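Local coordinates for STM4351 (Salmonella enterica, PDB 2Y7I), which binds arginine with high specificity in the periplasm, as a member of the family 3 bacterial solute-binding proteins, at residues L93-Y104 with E155-I164; T122-K130 with R180-G188. All blocks are in the same frame, centred on the assembly; numbering follows the deposited sequence.

Contact 1: L93-Y104 with E155-I164; sequences LSAVVVTRKGAY and EGVFGDVAAI. With ARG (arginine), chain C.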
loop_
_atom_site.group_PDB
_atom_site.type_symbol
_atom_site.label_atom_id
_atom_site.label_comp_id
_atom_site.label_asym_id
_atom_site.label_seq_id
_atom_site.Cartn_x
_atom_site.Cartn_y
_atom_site.Cartn_z
ATOM N N LEU A 93 -13.829 0.930 -7.358
ATOM C CA LEU A 93 -14.933 0.318 -6.630
ATOM C C LEU A 93 -16.283 0.480 -7.328
ATOM O O LEU A 93 -16.361 1.014 -8.449
ATOM C CB LEU A 93 -14.986 0.809 -5.171
ATOM C CG LEU A 93 -14.079 0.223 -4.084
ATOM C CD1 LEU A 93 -13.786 -1.275 -4.287
ATOM C CD2 LEU A 93 -12.788 1.020 -3.961
ATOM N N SER A 94 -17.341 0.007 -6.667
ATOM C CA SER A 94 -18.688 0.027 -7.234
ATOM C C SER A 94 -19.291 1.430 -7.263
ATOM O O SER A 94 -18.963 2.284 -6.430
ATOM C CB SER A 94 -19.609 -0.937 -6.478
ATOM O OG SER A 94 -19.208 -2.274 -6.698
ATOM N N ALA A 95 -20.159 1.656 -8.242
ATOM C CA ALA A 95 -20.795 2.943 -8.420
ATOM C C ALA A 95 -22.191 2.867 -7.810
ATOM O O ALA A 95 -22.821 1.816 -7.814
ATOM C CB ALA A 95 -20.865 3.303 -9.876
ATOM N N VAL A 96 -22.654 3.993 -7.284
ATOM C CA VAL A 96 -23.945 4.056 -6.620
ATOM C C VAL A 96 -24.742 5.265 -7.083
ATOM O O VAL A 96 -24.173 6.263 -7.564
ATOM C CB VAL A 96 -23.806 4.065 -5.060
ATOM C CG1 VAL A 96 -23.178 2.755 -4.536
ATOM C CG2 VAL A 96 -23.025 5.271 -4.564
ATOM N N VAL A 97 -26.061 5.174 -6.933
ATOM C CA VAL A 97 -26.939 6.318 -7.129
ATOM C C VAL A 97 -27.314 6.830 -5.753
ATOM O O VAL A 97 -27.544 6.045 -4.834
ATOM C CB VAL A 97 -28.238 5.957 -7.884
ATOM C CG1 VAL A 97 -29.054 7.224 -8.188
ATOM C CG2 VAL A 97 -27.909 5.215 -9.177
ATOM N N VAL A 98 -27.331 8.150 -5.600
ATOM C CA VAL A 98 -27.935 8.756 -4.423
ATOM C C VAL A 98 -29.264 9.391 -4.841
ATOM O O VAL A 98 -29.334 10.049 -5.870
ATOM C CB VAL A 98 -26.990 9.751 -3.714
ATOM C CG1 VAL A 98 -26.450 10.852 -4.693
ATOM C CG2 VAL A 98 -27.651 10.332 -2.460
ATOM N N THR A 99 -30.322 9.123 -4.069
ATOM C CA THR A 99 -31.656 9.679 -4.329
ATOM C C THR A 99 -32.209 10.182 -3.008
ATOM O O THR A 99 -31.581 9.995 -1.974
ATOM C CB THR A 99 -32.632 8.631 -4.925
ATOM O OG1 THR A 99 -33.076 7.725 -3.901
ATOM C CG2 THR A 99 -31.971 7.844 -6.095
ATOM N N ARG A 100 -33.382 10.807 -3.031
ATOM C CA ARG A 100 -34.102 11.053 -1.787
ATOM C C ARG A 100 -34.306 9.698 -1.092
ATOM O O ARG A 100 -34.589 8.709 -1.756
ATOM C CB ARG A 100 -35.442 11.730 -2.070
ATOM C CG ARG A 100 -35.338 13.239 -2.289
ATOM C CD ARG A 100 -36.616 13.845 -2.880
ATOM N NE ARG A 100 -37.796 12.991 -2.699
ATOM C CZ ARG A 100 -38.300 12.177 -3.634
ATOM N NH1 ARG A 100 -37.732 12.088 -4.842
ATOM N NH2 ARG A 100 -39.372 11.443 -3.355
ATOM N N LYS A 101 -34.142 9.661 0.229
ATOM C CA LYS A 101 -34.121 8.406 0.986
ATOM C C LYS A 101 -35.431 7.635 0.808
ATOM O O LYS A 101 -36.498 8.174 1.014
ATOM C CB LYS A 101 -33.849 8.699 2.470
ATOM C CG LYS A 101 -33.845 7.501 3.392
ATOM C CD LYS A 101 -33.516 7.933 4.825
ATOM C CE LYS A 101 -34.603 8.848 5.394
ATOM N NZ LYS A 101 -34.171 9.561 6.642
ATOM N N GLY A 102 -35.342 6.379 0.387
ATOM C CA GLY A 102 -36.546 5.556 0.210
ATOM C C GLY A 102 -37.297 5.746 -1.096
ATOM O O GLY A 102 -38.246 5.016 -1.364
ATOM N N ALA A 103 -36.884 6.705 -1.923
ATOM C CA ALA A 103 -37.650 7.033 -3.130
ATOM C C ALA A 103 -37.450 6.056 -4.297
ATOM O O ALA A 103 -38.354 5.888 -5.134
ATOM C CB ALA A 103 -37.382 8.483 -3.578
ATOM N N TYR A 104 -36.271 5.434 -4.347
ATOM C CA TYR A 104 -35.888 4.490 -5.408
ATOM C C TYR A 104 -35.068 3.370 -4.768
ATOM O O TYR A 104 -34.313 3.608 -3.808
ATOM C CB TYR A 104 -35.092 5.190 -6.546
ATOM C CG TYR A 104 -35.890 6.293 -7.233
ATOM C CD1 TYR A 104 -36.829 5.990 -8.228
ATOM C CD2 TYR A 104 -35.742 7.630 -6.847
ATOM C CE1 TYR A 104 -37.596 6.999 -8.833
ATOM C CE2 TYR A 104 -36.488 8.635 -7.443
ATOM C CZ TYR A 104 -37.413 8.310 -8.435
ATOM O OH TYR A 104 -38.168 9.300 -9.020
ATOM N N GLU A 155 -33.572 13.244 -10.210
ATOM C CA GLU A 155 -34.009 12.234 -9.249
ATOM C C GLU A 155 -32.853 11.512 -8.569
ATOM O O GLU A 155 -33.016 10.960 -7.481
ATOM C CB GLU A 155 -34.973 11.233 -9.891
ATOM C CG GLU A 155 -36.329 11.851 -10.211
ATOM C CD GLU A 155 -36.990 12.447 -8.976
ATOM O OE1 GLU A 155 -37.549 11.674 -8.175
ATOM O OE2 GLU A 155 -36.952 13.688 -8.804
ATOM N N GLY A 156 -31.689 11.518 -9.210
ATOM C CA GLY A 156 -30.511 10.895 -8.624
ATOM C C GLY A 156 -29.217 11.495 -9.132
ATOM O O GLY A 156 -29.206 12.282 -10.075
ATOM N N VAL A 157 -28.129 11.130 -8.467
ATOM C CA VAL A 157 -26.773 11.465 -8.901
ATOM C C VAL A 157 -25.989 10.165 -8.780
ATOM O O VAL A 157 -26.104 9.472 -7.778
ATOM C CB VAL A 157 -26.144 12.616 -8.068
ATOM C CG1 VAL A 157 -24.628 12.753 -8.380
ATOM C CG2 VAL A 157 -26.846 13.967 -8.370
ATOM N N PHE A 158 -25.235 9.831 -9.825
ATOM C CA PHE A 158 -24.581 8.522 -9.975
ATOM C C PHE A 158 -23.069 8.740 -9.988
ATOM O O PHE A 158 -22.566 9.513 -10.807
ATOM C CB PHE A 158 -25.083 7.902 -11.290
ATOM C CG PHE A 158 -24.541 6.536 -11.610
ATOM C CD1 PHE A 158 -24.629 5.482 -10.701
ATOM C CD2 PHE A 158 -24.017 6.288 -12.877
ATOM C CE1 PHE A 158 -24.151 4.200 -11.031
ATOM C CE2 PHE A 158 -23.542 5.012 -13.230
ATOM C CZ PHE A 158 -23.606 3.969 -12.302
ATOM N N GLY A 159 -22.363 8.097 -9.052
ATOM C CA GLY A 159 -20.911 8.261 -8.908
ATOM C C GLY A 159 -20.243 7.218 -8.026
ATOM O O GLY A 159 -20.869 6.204 -7.671
ATOM N N ASP A 160 -18.976 7.456 -7.663
ATOM C CA ASP A 160 -18.235 6.502 -6.819
ATOM C C ASP A 160 -18.794 6.487 -5.405
ATOM O O ASP A 160 -19.172 7.528 -4.868
ATOM C CB ASP A 160 -16.717 6.789 -6.808
ATOM C CG ASP A 160 -16.034 6.372 -8.112
ATOM O OD1 ASP A 160 -15.758 5.174 -8.296
ATOM O OD2 ASP A 160 -15.775 7.234 -8.965
ATOM N N VAL A 161 -18.850 5.297 -4.811
ATOM C CA VAL A 161 -19.433 5.138 -3.479
ATOM C C VAL A 161 -18.792 6.039 -2.424
ATOM O O VAL A 161 -19.505 6.603 -1.598
ATOM C CB VAL A 161 -19.551 3.635 -3.023
ATOM C CG1 VAL A 161 -18.183 2.955 -2.917
ATOM C CG2 VAL A 161 -20.350 3.522 -1.733
ATOM N N ALA A 162 -17.463 6.198 -2.475
ATOM C CA ALA A 162 -16.757 7.053 -1.518
ATOM C C ALA A 162 -17.196 8.511 -1.625
ATOM O O ALA A 162 -17.411 9.186 -0.607
ATOM C CB ALA A 162 -15.216 6.929 -1.695
ATOM N N ALA A 163 -17.336 8.991 -2.857
ATOM C CA ALA A 163 -17.699 10.383 -3.104
ATOM C C ALA A 163 -19.139 10.648 -2.680
ATOM O O ALA A 163 -19.420 11.630 -1.991
ATOM C CB ALA A 163 -17.498 10.731 -4.571
ATOM N N ILE A 164 -20.039 9.754 -3.075
ATOM C CA ILE A 164 -21.461 9.867 -2.716
ATOM C C ILE A 164 -21.614 9.755 -1.198
ATOM O O ILE A 164 -22.319 10.560 -0.561
ATOM C CB ILE A 164 -22.307 8.781 -3.441
ATOM C CG1 ILE A 164 -22.274 8.918 -4.988
ATOM C CG2 ILE A 164 -23.732 8.682 -2.869
ATOM C CD1 ILE A 164 -22.370 10.303 -5.543
HETATM N N ARG C . -13.911 7.099 -10.992
HETATM C CA ARG C . -14.749 7.725 -12.062
HETATM C C ARG C . -14.022 7.642 -13.399
HETATM O O ARG C . -14.528 8.129 -14.407
HETATM C CB ARG C . -15.077 9.194 -11.724
HETATM C CG ARG C . -13.841 10.064 -11.433
HETATM C CD ARG C . -14.191 11.539 -11.249
HETATM N NE ARG C . -13.058 12.252 -10.654
HETATM C CZ ARG C . -13.027 13.557 -10.389
HETATM N NH1 ARG C . -14.069 14.344 -10.667
HETATM N NH2 ARG C . -11.946 14.077 -9.847
HETATM O OXT ARG C . -12.901 7.106 -13.488
HETATM O O HOH W 1 -13.390 3.858 -8.937
HETATM O O HOH W 2 -34.642 11.440 -5.480
#
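F158 reaches across the neighbouring strand, its ring set obliquely to the A95 methyl and the V96 carbonyl; CE1 is 3.6 Å from A95 CB, while CD1 meets V97 CG2 at the same distance. With CG anti to the backbone N (chi1 -179°), the ring extends toward A95, whose lone methyl lets it come this close. On the other face V96, V98 and V157 form a layer with I164 of the helix that follows 156-160. V96 CG2 packs 3.7 Å from I164 CG1, the two side chains sliding past each other in opposite directions, and V98 CB sits 3.5 Å from I164 CG2. V98 and V157 lie side by side, and F146 of helix 142-150 closes over V98, V157 and I164. Beta-branched residues suit these extended strands, whose backbones are joined by four hydrogen bonds, V96 with G159 and V98 with V157 in both directions. Near the far end, E155 bends at chi2 and brings OE1 to the Y104 hydroxyl, which donates a 2.6 Å bond to the anti side of the carboxylate; R100 NH1 adds a salt bridge to the same oxygen at the edge of its guanidinium. D160 ends the strand at the N-cap position, but its carboxylate makes no capping bond and serves the ligand instead: OD2 accepts a 2.8 Å hydrogen bond from the amino N of the bound arginine, and Y16 OH and H123 NE2 also bond to it. An antiparallel pair inside a mixed five-stranded sheet, delivering a carboxylate to the ligand from a strand's C-terminal end, fits the periplasmic-binding-protein fold.

Contact 2: T122-K130 with R180-G188; sequences THQRYLQDK and RASDPDYYG. With ARG (arginine), chain C; ACT (acetate ion), chain G.
Y126 leaves its helix with CG anti to the backbone N (chi1 174°), whereas Y186 and Y187 both turn CG anti to the carbonyl carbon (chi1 -63° for Y186), and the three rings meet with H123 in an aromatic cluster between helix 122-130 and the loop 180-188. The edge of Y126 points at the face of Y186, centroids 5.6 Å apart and planes at 80°, an edge-to-face pair. A181 covers one face of Y126, a CH-pi contact from a methyl over the ring. Y187 ends in a hydroxyl that shares a 2.9 Å hydrogen bond with H123 ND1 at the edge of the imidazole. This bond leaves NE2 to D160, so bonds at both ring nitrogens fix the rotation of a histidine whose ring also borders the ligand. CE2 of Y186 lies over the centre of one face of the R125 guanidinium, which meets the D185 carbonyl through a weak bond from NH2. Its NE binds an acetate, probably from the crystallisation liquor. In the loop, D183 OD1 accepts from D185 N, forming an Asx turn that shapes the chain before Y186. At the helix start, T122 N donates to the arginine ligand's O at 3.0 Å, a place where the helix dipole would favour a carboxylate. Farther along, the Y186 hydroxyl donates to D129 OD2 over 2.7 Å, on the anti side of the carboxylate.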
loop_
_atom_site.group_PDB
_atom_site.type_symbol
_atom_site.label_atom_id
_atom_site.label_comp_id
_atom_site.label_asym_id
_atom_site.label_seq_id
_atom_site.Cartn_x
_atom_site.Cartn_y
_atom_site.Cartn_z
ATOM N N THR A 122 -16.550 6.888 -16.191
ATOM C CA THR A 122 -17.059 5.514 -16.251
ATOM C C THR A 122 -18.567 5.504 -16.053
ATOM O O THR A 122 -19.290 4.766 -16.725
ATOM C CB THR A 122 -16.436 4.672 -15.125
ATOM O OG1 THR A 122 -16.549 5.398 -13.901
ATOM C CG2 THR A 122 -14.952 4.426 -15.398
ATOM N N HIS A 123 -19.034 6.328 -15.121
ATOM C CA HIS A 123 -20.443 6.378 -14.774
ATOM C C HIS A 123 -21.295 6.813 -15.944
ATOM O O HIS A 123 -22.375 6.257 -16.168
ATOM C CB HIS A 123 -20.653 7.299 -13.573
ATOM C CG HIS A 123 -19.681 7.050 -12.470
ATOM N ND1 HIS A 123 -19.562 5.822 -11.853
ATOM C CD2 HIS A 123 -18.747 7.852 -11.904
ATOM C CE1 HIS A 123 -18.613 5.886 -10.934
ATOM N NE2 HIS A 123 -18.100 7.103 -10.948
ATOM N N GLN A 124 -20.810 7.798 -16.696
ATOM C CA GLN A 124 -21.521 8.274 -17.865
ATOM C C GLN A 124 -21.640 7.155 -18.898
ATOM O O GLN A 124 -22.720 6.920 -19.438
ATOM C CB GLN A 124 -20.810 9.489 -18.471
ATOM C CG GLN A 124 -21.400 9.963 -19.796
ATOM C CD GLN A 124 -20.734 11.246 -20.289
ATOM O OE1 GLN A 124 -19.522 11.281 -20.535
ATOM N NE2 GLN A 124 -21.531 12.303 -20.443
ATOM N N ARG A 125 -20.533 6.456 -19.149
ATOM C CA ARG A 125 -20.517 5.393 -20.149
ATOM C C ARG A 125 -21.426 4.238 -19.726
ATOM O O ARG A 125 -22.229 3.748 -20.533
ATOM C CB ARG A 125 -19.090 4.909 -20.428
ATOM C CG ARG A 125 -18.981 4.044 -21.679
ATOM C CD ARG A 125 -17.522 3.776 -22.075
ATOM N NE ARG A 125 -16.864 2.771 -21.231
ATOM C CZ ARG A 125 -16.872 1.460 -21.466
ATOM N NH1 ARG A 125 -17.528 0.962 -22.510
ATOM N NH2 ARG A 125 -16.224 0.637 -20.646
ATOM N N TYR A 126 -21.318 3.829 -18.461
ATOM C CA TYR A 126 -22.189 2.782 -17.929
ATOM C C TYR A 126 -23.671 3.097 -18.111
ATOM O O TYR A 126 -24.408 2.258 -18.640
ATOM C CB TYR A 126 -21.895 2.431 -16.453
ATOM C CG TYR A 126 -22.925 1.458 -15.915
ATOM C CD1 TYR A 126 -22.869 0.097 -16.231
ATOM C CD2 TYR A 126 -23.994 1.912 -15.155
ATOM C CE1 TYR A 126 -23.840 -0.791 -15.771
ATOM C CE2 TYR A 126 -24.969 1.038 -14.695
ATOM C CZ TYR A 126 -24.889 -0.306 -15.011
ATOM O OH TYR A 126 -25.861 -1.157 -14.553
ATOM N N LEU A 127 -24.116 4.274 -17.651
ATOM C CA LEU A 127 -25.547 4.618 -17.754
ATOM C C LEU A 127 -26.022 4.705 -19.193
ATOM O O LEU A 127 -27.127 4.250 -19.517
ATOM C CB LEU A 127 -25.878 5.929 -17.054
ATOM C CG LEU A 127 -26.432 6.021 -15.630
ATOM C CD1 LEU A 127 -27.475 7.154 -15.610
ATOM C CD2 LEU A 127 -27.049 4.734 -15.069
ATOM N N GLN A 128 -25.195 5.305 -20.050
ATOM C CA GLN A 128 -25.536 5.443 -21.472
ATOM C C GLN A 128 -25.691 4.093 -22.153
ATOM O O GLN A 128 -26.563 3.923 -23.004
ATOM C CB GLN A 128 -24.495 6.305 -22.210
ATOM C CG GLN A 128 -24.694 7.801 -21.965
ATOM C CD GLN A 128 -23.579 8.683 -22.522
ATOM O OE1 GLN A 128 -23.624 9.912 -22.383
ATOM N NE2 GLN A 128 -22.574 8.069 -23.131
ATOM N N ASP A 129 -24.842 3.137 -21.777
ATOM C CA ASP A 129 -24.826 1.831 -22.430
ATOM C C ASP A 129 -25.815 0.852 -21.844
ATOM O O ASP A 129 -26.500 0.147 -22.590
ATOM C CB ASP A 129 -23.443 1.202 -22.348
ATOM C CG ASP A 129 -22.429 1.909 -23.206
ATOM O OD1 ASP A 129 -22.821 2.768 -24.019
ATOM O OD2 ASP A 129 -21.231 1.606 -23.056
ATOM N N LYS A 130 -25.869 0.806 -20.513
ATOM C CA LYS A 130 -26.516 -0.288 -19.801
ATOM C C LYS A 130 -27.813 0.091 -19.090
ATOM O O LYS A 130 -28.518 -0.782 -18.598
ATOM C CB LYS A 130 -25.532 -0.940 -18.816
ATOM C CG LYS A 130 -24.246 -1.493 -19.468
ATOM C CD LYS A 130 -24.567 -2.544 -20.504
ATOM C CE LYS A 130 -23.331 -3.284 -20.975
ATOM N NZ LYS A 130 -23.731 -4.267 -22.012
ATOM N N ARG A 180 -26.582 -1.354 -6.814
ATOM C CA ARG A 180 -25.326 -0.760 -7.229
ATOM C C ARG A 180 -24.938 -1.246 -8.621
ATOM O O ARG A 180 -25.505 -2.217 -9.129
ATOM C CB ARG A 180 -24.232 -1.110 -6.221
ATOM C CG ARG A 180 -24.606 -0.684 -4.813
ATOM C CD ARG A 180 -23.456 -0.798 -3.845
ATOM N NE ARG A 180 -23.865 -0.303 -2.534
ATOM C CZ ARG A 180 -23.026 0.101 -1.585
ATOM N NH1 ARG A 180 -21.708 0.074 -1.791
ATOM N NH2 ARG A 180 -23.508 0.526 -0.426
ATOM N N ALA A 181 -23.971 -0.566 -9.226
ATOM C CA ALA A 181 -23.456 -0.940 -10.547
ATOM C C ALA A 181 -22.019 -1.406 -10.394
ATOM O O ALA A 181 -21.183 -0.689 -9.840
ATOM C CB ALA A 181 -23.529 0.236 -11.506
ATOM N N SER A 182 -21.741 -2.605 -10.890
ATOM C CA SER A 182 -20.434 -3.226 -10.711
ATOM C C SER A 182 -19.877 -3.826 -11.998
ATOM O O SER A 182 -18.721 -4.271 -12.016
ATOM C CB SER A 182 -20.508 -4.308 -9.625
ATOM O OG SER A 182 -20.511 -3.726 -8.332
ATOM N N ASP A 183 -20.695 -3.831 -13.056
ATOM C CA ASP A 183 -20.354 -4.476 -14.346
ATOM C C ASP A 183 -18.857 -4.339 -14.658
ATOM O O ASP A 183 -18.368 -3.217 -14.822
ATOM C CB ASP A 183 -21.218 -3.879 -15.472
ATOM C CG ASP A 183 -21.022 -4.577 -16.825
ATOM O OD1 ASP A 183 -19.949 -5.169 -17.078
ATOM O OD2 ASP A 183 -21.951 -4.515 -17.658
ATOM N N PRO A 184 -18.121 -5.470 -14.713
ATOM C CA PRO A 184 -16.663 -5.351 -14.865
ATOM C C PRO A 184 -16.182 -4.903 -16.256
ATOM O O PRO A 184 -14.990 -4.685 -16.445
ATOM C CB PRO A 184 -16.154 -6.755 -14.520
ATOM C CG PRO A 184 -17.302 -7.660 -14.816
ATOM C CD PRO A 184 -18.538 -6.871 -14.490
ATOM N N ASP A 185 -17.094 -4.776 -17.214
ATOM C CA ASP A 185 -16.787 -4.103 -18.480
ATOM C C ASP A 185 -16.588 -2.599 -18.252
ATOM O O ASP A 185 -15.981 -1.916 -19.085
ATOM C CB ASP A 185 -17.906 -4.325 -19.506
ATOM C CG ASP A 185 -17.915 -5.725 -20.077
ATOM O OD1 ASP A 185 -16.881 -6.425 -20.007
ATOM O OD2 ASP A 185 -18.970 -6.130 -20.606
ATOM N N TYR A 186 -17.081 -2.103 -17.110
ATOM C CA TYR A 186 -17.098 -0.675 -16.792
ATOM C C TYR A 186 -16.350 -0.327 -15.505
ATOM O O TYR A 186 -15.733 0.732 -15.409
ATOM C CB TYR A 186 -18.554 -0.168 -16.716
ATOM C CG TYR A 186 -19.270 -0.307 -18.040
ATOM C CD1 TYR A 186 -19.899 -1.498 -18.394
ATOM C CD2 TYR A 186 -19.279 0.744 -18.962
ATOM C CE1 TYR A 186 -20.525 -1.649 -19.628
ATOM C CE2 TYR A 186 -19.916 0.605 -20.194
ATOM C CZ TYR A 186 -20.534 -0.594 -20.517
ATOM O OH TYR A 186 -21.151 -0.734 -21.737
ATOM N N TYR A 187 -16.390 -1.231 -14.531
ATOM C CA TYR A 187 -15.929 -0.940 -13.170
ATOM C C TYR A 187 -14.913 -1.957 -12.661
ATOM O O TYR A 187 -14.844 -3.056 -13.166
ATOM C CB TYR A 187 -17.133 -0.891 -12.221
ATOM C CG TYR A 187 -18.061 0.282 -12.505
ATOM C CD1 TYR A 187 -17.638 1.588 -12.282
ATOM C CD2 TYR A 187 -19.352 0.078 -12.989
ATOM C CE1 TYR A 187 -18.461 2.678 -12.543
ATOM C CE2 TYR A 187 -20.195 1.157 -13.265
ATOM C CZ TYR A 187 -19.738 2.458 -13.031
ATOM O OH TYR A 187 -20.545 3.538 -13.280
ATOM N N GLY A 188 -14.127 -1.576 -11.660
ATOM C CA GLY A 188 -13.166 -2.497 -11.062
ATOM C C GLY A 188 -11.736 -2.332 -11.546
ATOM O O GLY A 188 -10.838 -3.010 -11.048
HETATM N N ARG C . -13.911 7.099 -10.992
HETATM C CA ARG C . -14.749 7.725 -12.062
HETATM C C ARG C . -14.022 7.642 -13.399
HETATM O O ARG C . -14.528 8.129 -14.407
HETATM C CB ARG C . -15.077 9.194 -11.724
HETATM C CG ARG C . -13.841 10.064 -11.433
HETATM C CD ARG C . -14.191 11.539 -11.249
HETATM N NE ARG C . -13.058 12.252 -10.654
HETATM C CZ ARG C . -13.027 13.557 -10.389
HETATM N NH1 ARG C . -14.069 14.344 -10.667
HETATM N NH2 ARG C . -11.946 14.077 -9.847
HETATM O OXT ARG C . -12.901 7.106 -13.488
HETATM C C ACT G . -14.272 5.027 -20.007
HETATM O O ACT G . -13.104 5.301 -20.351
HETATM O OXT ACT G . -14.566 3.805 -19.977
HETATM C CH3 ACT G . -15.253 6.100 -19.640
HETATM O O HOH W 3 -15.414 1.729 -18.214
#

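How the contacts relate
The centres of contacts 1 and 2 lie about 13 Å apart, and the two are interleaved along the chain. The loop 180-188 runs beside strand 95-100: A95 O is 3.0 Å from A181 N, a probable hydrogen bond. F158 of contact 1 packs against contact 2, its CZ 3.2 Å from Y187 OH, and its ring is edge-to-face with H123. Both contacts reach the bound arginine, contact 1 at its amino group and contact 2 at its carboxylate, so both contribute to holding the ligand's amino and carboxylate groups, while E20, R79 and E118 are among its other partners.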